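Local structure of BH0493 protein (Bacillus halodurans C-125, 2QEE) at residues Ala55-Met58 / Arg59-Val63; Asp78-Glu82 / Glu83-Lys87. The protein is a putative amidohydrolase that binds zinc and probably catalyses a metal-dependent reaction. All coordinates share one frame; numbering follows the deposited sequence.

How the contacts relate
Contacts 1 and 2 follow one another along the chain, with their centres about 10 Å apart. Contact 1 is the end of helix 51-58 and the loop that leads to helix 65-70. Contact 2 is the last part of helix 73-86 and the residue after it. The end of helix 51-58 and the loop after it pack along helix 73-86. Val57 CG1 lies 3.8 Å from Ile80 CG1, and Trp60 CD1 lies 3.6 Å from Leu84 CD2. A probable hydrogen bond of 3.0 Å joins Thr61 OG1 to Glu83 OE2. Both contacts also touch the second subunit. This helical region lies away from the zinc site and forms part of the subunit interface.

Contact 1. Residues Ala55-Met58 / Arg59-Val63; sequences AEVM and RWTDV
Where helix 51-58 runs into a loop, carbonyls late in the helix bond the backbone nitrogens of Arg59, Trp60 and Thr61. Val57 O accepts two bonds, each of 2.9 Å, from Trp60 N and Thr61 N. Thr61 N lies almost in line with the carbonyl, at a C=O...N angle of 174°, while Trp60 N sits above its plane. Glu56 O takes Arg59 N at 3.1 Å. Thr61 CG2 rests 3.3 Å from Val57 O and 4.0 Å from Met58 SD. The Met58 chain bends at chi2 (-47°) and chi3, which brings CE to 3.5 Å from Val63 O. Thr61 OG1, anti to the backbone N (chi1 -172°), accepts from Val63 N at 3.2 Å, forming an ST turn; Glu83 is its second partner. A serine here would keep the hydroxyl but lack CG2, and would probably open a gap beside Val57 O and set the Met58 thioether free to turn. A water donates to both Met58 O and Thr61 O. The guanidinium of Arg59 bonds Ala315 O, Leu321 O and Ser350 of the second subunit. Backbone bonds and a water thus satisfy carbonyls as the helix runs out, the Thr61 hydroxyl fixes the next turn, and Arg59 serves the interface.

Contact 2. Residues Asp78-Glu82 / Glu83-Lys87; sequences DLIWE and ELFIK
Trp81 and Phe85, one helical turn apart, lay their rings together in an offset stack. The centroid of the Trp81 six-membered ring lies 4.5 Å from that of the Phe85 ring, and the planes are 17° apart. Phe85 covers one indole face with both its ring and its CB, which sits over the centre of the six-membered ring, 4.2 Å from its centroid, as a CH-pi contact. Trp81 CG is anti to the backbone N (chi1 -173°), which lays the indole alongside the helix, where Phe85 meets its face. The Ile86 branch comes obliquely to the pyrrole part, with CD1 3.8 Å from Trp81 NE1. On another side of the helix, Ile80 and Leu84 lie side by side and point the same way. Ile80 CG2 meets Leu84 CD1 at 3.9 Å. Leu79 CD1 rests 3.8 Å from Glu83 CG. The bent Glu82 chain lays its carboxylate against Ile86 CB and CG2. The aliphatic chain of Lys87 passes across Glu82 at about a right angle, with Lys87 CE 3.6 Å from Glu82 OE2. Glu83 forms a salt bridge with Arg88 and a long one with Lys87. Trp391 of the second subunit packs on Trp81 and Phe85. Trp81 O accepts from Phe85 N (i+4) and also from Ile86 N (i+5). With Lys87 N to Glu82 O at 2.9 Å, the i+5 bonds mark a pi-type turn at the C-terminal end of an alpha helix.

Contact 1. Residues Ala55-Met58 / Arg59-Val63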
ATOM      1  N   ALA C  55      10.954  -8.687  20.708  1.00 18.21           N
ATOM      2  CA  ALA C  55      10.953  -9.204  19.331  1.00 18.18           C
ATOM      3  C   ALA C  55      12.251  -8.777  18.631  1.00 16.91           C
ATOM      4  O   ALA C  55      12.956  -9.592  18.021  1.00 16.51           O
ATOM      5  CB  ALA C  55       9.727  -8.669  18.580  1.00 16.42           C
ATOM      6  N   GLU C  56      12.614  -7.489  18.725  1.00 17.08           N
ATOM      7  CA  GLU C  56      13.769  -7.021  17.984  1.00 14.77           C
ATOM      8  C   GLU C  56      15.088  -7.642  18.477  1.00 14.85           C
ATOM      9  O   GLU C  56      15.904  -8.021  17.660  1.00 15.86           O
ATOM     10  CB  GLU C  56      13.827  -5.488  18.002  1.00 16.63           C
ATOM     11  CG  GLU C  56      12.646  -4.911  17.162  1.00 15.05           C
ATOM     12  CD  GLU C  56      12.633  -3.389  17.147  1.00 16.16           C
ATOM     13  OE1 GLU C  56      13.734  -2.776  17.180  1.00 16.96           O
ATOM     14  OE2 GLU C  56      11.491  -2.864  17.103  1.00 15.98           O
ATOM     15  N   VAL C  57      15.243  -7.793  19.798  1.00 15.81           N
ATOM     16  CA  VAL C  57      16.552  -8.298  20.312  1.00 15.92           C
ATOM     17  C   VAL C  57      16.688  -9.781  19.898  1.00 16.19           C
ATOM     18  O   VAL C  57      17.793 -10.269  19.566  1.00 17.69           O
ATOM     19  CB  VAL C  57      16.711  -8.106  21.855  1.00 17.80           C
ATOM     20  CG1 VAL C  57      15.816  -9.089  22.702  1.00 16.41           C
ATOM     21  CG2 VAL C  57      18.165  -8.173  22.232  1.00 16.39           C
ATOM     22  N   MET C  58      15.543 -10.455  19.852  1.00 17.51           N
ATOM     23  CA  MET C  58      15.594 -11.891  19.493  1.00 18.94           C
ATOM     24  C   MET C  58      16.038 -12.126  18.031  1.00 19.90           C
ATOM     25  O   MET C  58      16.505 -13.224  17.708  1.00 19.40           O
ATOM     26  CB  MET C  58      14.286 -12.620  19.853  1.00 18.14           C
ATOM     27  CG  MET C  58      13.942 -12.741  21.364  1.00 20.47           C
ATOM     28  SD  MET C  58      15.308 -13.292  22.495  1.00 32.80           S
ATOM     29  CE  MET C  58      15.664 -14.686  21.616  1.00 19.87           C
ATOM     30  N   ARG C  59      15.957 -11.108  17.151  1.00 19.96           N
ATOM     31  CA  ARG C  59      16.535 -11.242  15.801  1.00 19.42           C
ATOM     32  C   ARG C  59      18.042 -11.181  15.776  1.00 20.36           C
ATOM     33  O   ARG C  59      18.621 -11.597  14.812  1.00 20.95           O
ATOM     34  CB  ARG C  59      16.014 -10.161  14.835  1.00 20.31           C
ATOM     35  CG  ARG C  59      14.531 -10.378  14.485  1.00 18.70           C
ATOM     36  CD  ARG C  59      14.068  -9.499  13.295  1.00 18.12           C
ATOM     37  NE  ARG C  59      14.893  -9.690  12.097  1.00 14.30           N
ATOM     38  CZ  ARG C  59      14.876 -10.814  11.356  1.00 15.61           C
ATOM     39  NH1 ARG C  59      14.037 -11.797  11.652  1.00 13.13           N
ATOM     40  NH2 ARG C  59      15.662 -10.934  10.315  1.00 16.57           N
ATOM     41  N   TRP C  60      18.685 -10.660  16.837  1.00 18.69           N
ATOM     42  CA  TRP C  60      20.137 -10.490  16.855  1.00 19.01           C
ATOM     43  C   TRP C  60      20.862 -11.385  17.820  1.00 19.56           C
ATOM     44  O   TRP C  60      21.982 -11.818  17.530  1.00 22.65           O
ATOM     45  CB  TRP C  60      20.493  -9.043  17.249  1.00 19.13           C
ATOM     46  CG  TRP C  60      20.377  -8.023  16.120  1.00 16.69           C
ATOM     47  CD1 TRP C  60      19.500  -6.922  16.073  1.00 16.94           C
ATOM     48  CD2 TRP C  60      21.194  -7.940  14.948  1.00 17.96           C
ATOM     49  NE1 TRP C  60      19.725  -6.210  14.924  1.00 16.55           N
ATOM     50  CE2 TRP C  60      20.749  -6.809  14.208  1.00 14.04           C
ATOM     51  CE3 TRP C  60      22.222  -8.733  14.415  1.00 16.43           C
ATOM     52  CZ2 TRP C  60      21.326  -6.443  12.995  1.00 14.61           C
ATOM     53  CZ3 TRP C  60      22.813  -8.364  13.201  1.00 20.42           C
ATOM     54  CH2 TRP C  60      22.358  -7.223  12.503  1.00 16.80           C
ATOM     55  N   THR C  61      20.248 -11.627  18.966  1.00 19.51           N
ATOM     56  CA  THR C  61      21.033 -12.147  20.103  1.00 22.77           C
ATOM     57  C   THR C  61      21.203 -13.654  19.953  1.00 23.65           C
ATOM     58  O   THR C  61      20.353 -14.309  19.374  1.00 22.52           O
ATOM     59  CB  THR C  61      20.413 -11.796  21.482  1.00 23.77           C
ATOM     60  OG1 THR C  61      21.325 -12.184  22.529  1.00 24.68           O
ATOM     61  CG2 THR C  61      19.107 -12.449  21.713  1.00 20.70           C
ATOM     62  N   ASP C  62      22.316 -14.177  20.485  1.00 27.27           N
ATOM     63  CA  ASP C  62      22.512 -15.625  20.573  1.00 31.12           C
ATOM     64  C   ASP C  62      21.959 -16.199  21.875  1.00 29.80           C
ATOM     65  O   ASP C  62      21.892 -17.421  22.027  1.00 29.19           O
ATOM     66  CB  ASP C  62      23.989 -15.974  20.432  1.00 34.20           C
ATOM     67  CG  ASP C  62      24.599 -15.374  19.177  1.00 52.41           C
ATOM     68  OD1 ASP C  62      24.192 -15.751  18.053  1.00 47.55           O
ATOM     69  OD2 ASP C  62      25.470 -14.497  19.317  1.00 52.35           O
ATOM     70  N   VAL C  63      21.538 -15.330  22.793  1.00 27.22           N
ATOM     71  CA  VAL C  63      20.887 -15.773  24.014  1.00 25.79           C
ATOM     72  C   VAL C  63      19.557 -16.451  23.644  1.00 26.67           C
ATOM     73  O   VAL C  63      18.764 -15.918  22.830  1.00 25.60           O
ATOM     74  CB  VAL C  63      20.669 -14.575  24.992  1.00 25.52           C
ATOM     75  CG1 VAL C  63      19.786 -14.933  26.174  1.00 27.93           C
ATOM     76  CG2 VAL C  63      22.005 -14.018  25.488  1.00 27.54           C
TER
HETATM   77  O   HOH W   1      19.079 -14.488  17.034  1.00 33.47           O

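Contact 2. Residues Asp78-Glu82 / Glu83-Lys87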
ATOM      1  N   ASP C  78      19.719  -4.720  30.183  1.00 18.87           N
ATOM      2  CA  ASP C  78      21.101  -4.653  29.822  1.00 19.23           C
ATOM      3  C   ASP C  78      21.386  -5.340  28.460  1.00 18.40           C
ATOM      4  O   ASP C  78      22.149  -4.820  27.647  1.00 17.63           O
ATOM      5  CB  ASP C  78      21.957  -5.385  30.891  1.00 21.67           C
ATOM      6  CG  ASP C  78      22.120  -4.612  32.178  1.00 31.68           C
ATOM      7  OD1 ASP C  78      21.884  -3.388  32.225  1.00 27.43           O
ATOM      8  OD2 ASP C  78      22.562  -5.252  33.155  1.00 28.01           O
ATOM      9  N   LEU C  79      20.855  -6.546  28.263  1.00 20.82           N
ATOM     10  CA  LEU C  79      21.063  -7.286  27.025  1.00 20.64           C
ATOM     11  C   LEU C  79      20.479  -6.467  25.823  1.00 19.08           C
ATOM     12  O   LEU C  79      21.131  -6.332  24.766  1.00 19.40           O
ATOM     13  CB  LEU C  79      20.344  -8.640  27.089  1.00 22.19           C
ATOM     14  CG  LEU C  79      20.537  -9.501  25.819  1.00 21.57           C
ATOM     15  CD1 LEU C  79      21.981  -9.927  25.586  1.00 24.58           C
ATOM     16  CD2 LEU C  79      19.587 -10.696  25.788  1.00 22.03           C
ATOM     17  N   ILE C  80      19.246  -6.006  25.997  1.00 17.41           N
ATOM     18  CA  ILE C  80      18.532  -5.210  24.931  1.00 16.76           C
ATOM     19  C   ILE C  80      19.355  -3.958  24.584  1.00 17.87           C
ATOM     20  O   ILE C  80      19.588  -3.677  23.401  1.00 18.66           O
ATOM     21  CB  ILE C  80      17.060  -4.944  25.278  1.00 15.82           C
ATOM     22  CG1 ILE C  80      16.309  -6.306  25.217  1.00 13.43           C
ATOM     23  CG2 ILE C  80      16.414  -3.852  24.321  1.00 17.49           C
ATOM     24  CD1 ILE C  80      14.887  -6.285  25.806  1.00 17.73           C
ATOM     25  N   TRP C  81      19.873  -3.282  25.616  1.00 18.03           N
ATOM     26  CA  TRP C  81      20.695  -2.097  25.410  1.00 17.65           C
ATOM     27  C   TRP C  81      21.936  -2.424  24.581  1.00 17.79           C
ATOM     28  O   TRP C  81      22.225  -1.794  23.558  1.00 16.35           O
ATOM     29  CB  TRP C  81      21.099  -1.471  26.761  1.00 17.31           C
ATOM     30  CG  TRP C  81      21.787  -0.171  26.627  1.00 20.13           C
ATOM     31  CD1 TRP C  81      23.115   0.078  26.819  1.00 20.73           C
ATOM     32  CD2 TRP C  81      21.180   1.103  26.345  1.00 19.87           C
ATOM     33  NE1 TRP C  81      23.384   1.412  26.670  1.00 22.34           N
ATOM     34  CE2 TRP C  81      22.211   2.074  26.395  1.00 19.26           C
ATOM     35  CE3 TRP C  81      19.870   1.514  26.097  1.00 20.72           C
ATOM     36  CZ2 TRP C  81      21.969   3.434  26.158  1.00 23.06           C
ATOM     37  CZ3 TRP C  81      19.619   2.866  25.861  1.00 18.62           C
ATOM     38  CH2 TRP C  81      20.670   3.806  25.867  1.00 21.27           C
ATOM     39  N   GLU C  82      22.693  -3.427  25.016  1.00 16.75           N
ATOM     40  CA  GLU C  82      23.891  -3.822  24.288  1.00 17.29           C
ATOM     41  C   GLU C  82      23.597  -4.255  22.831  1.00 17.94           C
ATOM     42  O   GLU C  82      24.286  -3.801  21.916  1.00 18.20           O
ATOM     43  CB  GLU C  82      24.607  -4.944  25.069  1.00 18.09           C
ATOM     44  CG  GLU C  82      25.858  -5.471  24.408  1.00 30.00           C
ATOM     45  CD  GLU C  82      27.034  -4.483  24.394  1.00 28.63           C
ATOM     46  OE1 GLU C  82      27.016  -3.456  25.135  1.00 31.62           O
ATOM     47  OE2 GLU C  82      27.966  -4.737  23.603  1.00 35.84           O
ATOM     48  N   GLU C  83      22.565  -5.075  22.624  1.00 18.40           N
ATOM     49  CA  GLU C  83      22.347  -5.699  21.315  1.00 17.86           C
ATOM     50  C   GLU C  83      21.717  -4.725  20.314  1.00 18.73           C
ATOM     51  O   GLU C  83      22.036  -4.789  19.147  1.00 16.89           O
ATOM     52  CB  GLU C  83      21.411  -6.902  21.432  1.00 18.21           C
ATOM     53  CG  GLU C  83      22.024  -8.074  22.303  1.00 16.25           C
ATOM     54  CD  GLU C  83      22.944  -8.996  21.494  1.00 30.18           C
ATOM     55  OE1 GLU C  83      23.189  -8.740  20.305  1.00 25.49           O
ATOM     56  OE2 GLU C  83      23.401 -10.038  22.046  1.00 29.18           O
ATOM     57  N   LEU C  84      20.830  -3.857  20.798  1.00 18.94           N
ATOM     58  CA  LEU C  84      20.061  -2.978  19.850  1.00 16.66           C
ATOM     59  C   LEU C  84      20.524  -1.524  19.839  1.00 17.25           C
ATOM     60  O   LEU C  84      20.149  -0.766  18.947  1.00 16.60           O
ATOM     61  CB  LEU C  84      18.600  -2.983  20.242  1.00 16.26           C
ATOM     62  CG  LEU C  84      17.826  -4.293  20.145  1.00 15.92           C
ATOM     63  CD1 LEU C  84      16.392  -4.048  20.419  1.00 13.21           C
ATOM     64  CD2 LEU C  84      18.055  -5.048  18.791  1.00 18.64           C
ATOM     65  N   PHE C  85      21.285  -1.103  20.840  1.00 15.97           N
ATOM     66  CA  PHE C  85      21.782   0.263  20.860  1.00 16.17           C
ATOM     67  C   PHE C  85      23.297   0.367  20.680  1.00 16.50           C
ATOM     68  O   PHE C  85      23.801   1.349  20.091  1.00 14.87           O
ATOM     69  CB  PHE C  85      21.363   0.991  22.157  1.00 15.12           C
ATOM     70  CG  PHE C  85      19.880   1.132  22.335  1.00 15.49           C
ATOM     71  CD1 PHE C  85      19.300   2.396  22.247  1.00 13.26           C
ATOM     72  CD2 PHE C  85      19.067   0.019  22.619  1.00 13.36           C
ATOM     73  CE1 PHE C  85      17.910   2.578  22.381  1.00 12.52           C
ATOM     74  CE2 PHE C  85      17.706   0.157  22.793  1.00 13.31           C
ATOM     75  CZ  PHE C  85      17.119   1.466  22.679  1.00 12.83           C
ATOM     76  N   ILE C  86      24.048  -0.565  21.292  1.00 16.80           N
ATOM     77  CA  ILE C  86      25.509  -0.480  21.229  1.00 18.45           C
ATOM     78  C   ILE C  86      26.105  -1.217  20.016  1.00 17.07           C
ATOM     79  O   ILE C  86      26.932  -0.669  19.295  1.00 18.32           O
ATOM     80  CB  ILE C  86      26.161  -0.971  22.609  1.00 16.38           C
ATOM     81  CG1 ILE C  86      25.577  -0.199  23.792  1.00 17.58           C
ATOM     82  CG2 ILE C  86      27.664  -0.860  22.596  1.00 20.40           C
ATOM     83  CD1 ILE C  86      25.677   1.380  23.637  1.00 20.76           C
ATOM     84  N   LYS C  87      25.693  -2.467  19.779  1.00 16.88           N
ATOM     85  CA  LYS C  87      26.253  -3.300  18.710  1.00 15.99           C
ATOM     86  C   LYS C  87      25.655  -2.997  17.334  1.00 17.92           C
ATOM     87  O   LYS C  87      26.214  -3.410  16.336  1.00 17.14           O
ATOM     88  CB  LYS C  87      25.960  -4.789  19.009  1.00 16.17           C
ATOM     89  CG  LYS C  87      26.793  -5.318  20.241  1.00 18.18           C
ATOM     90  CD  LYS C  87      26.355  -6.773  20.439  1.00 25.75           C
ATOM     91  CE  LYS C  87      27.195  -7.486  21.467  1.00 33.00           C
ATOM     92  NZ  LYS C  87      26.981  -8.973  21.262  1.00 37.64           N
TER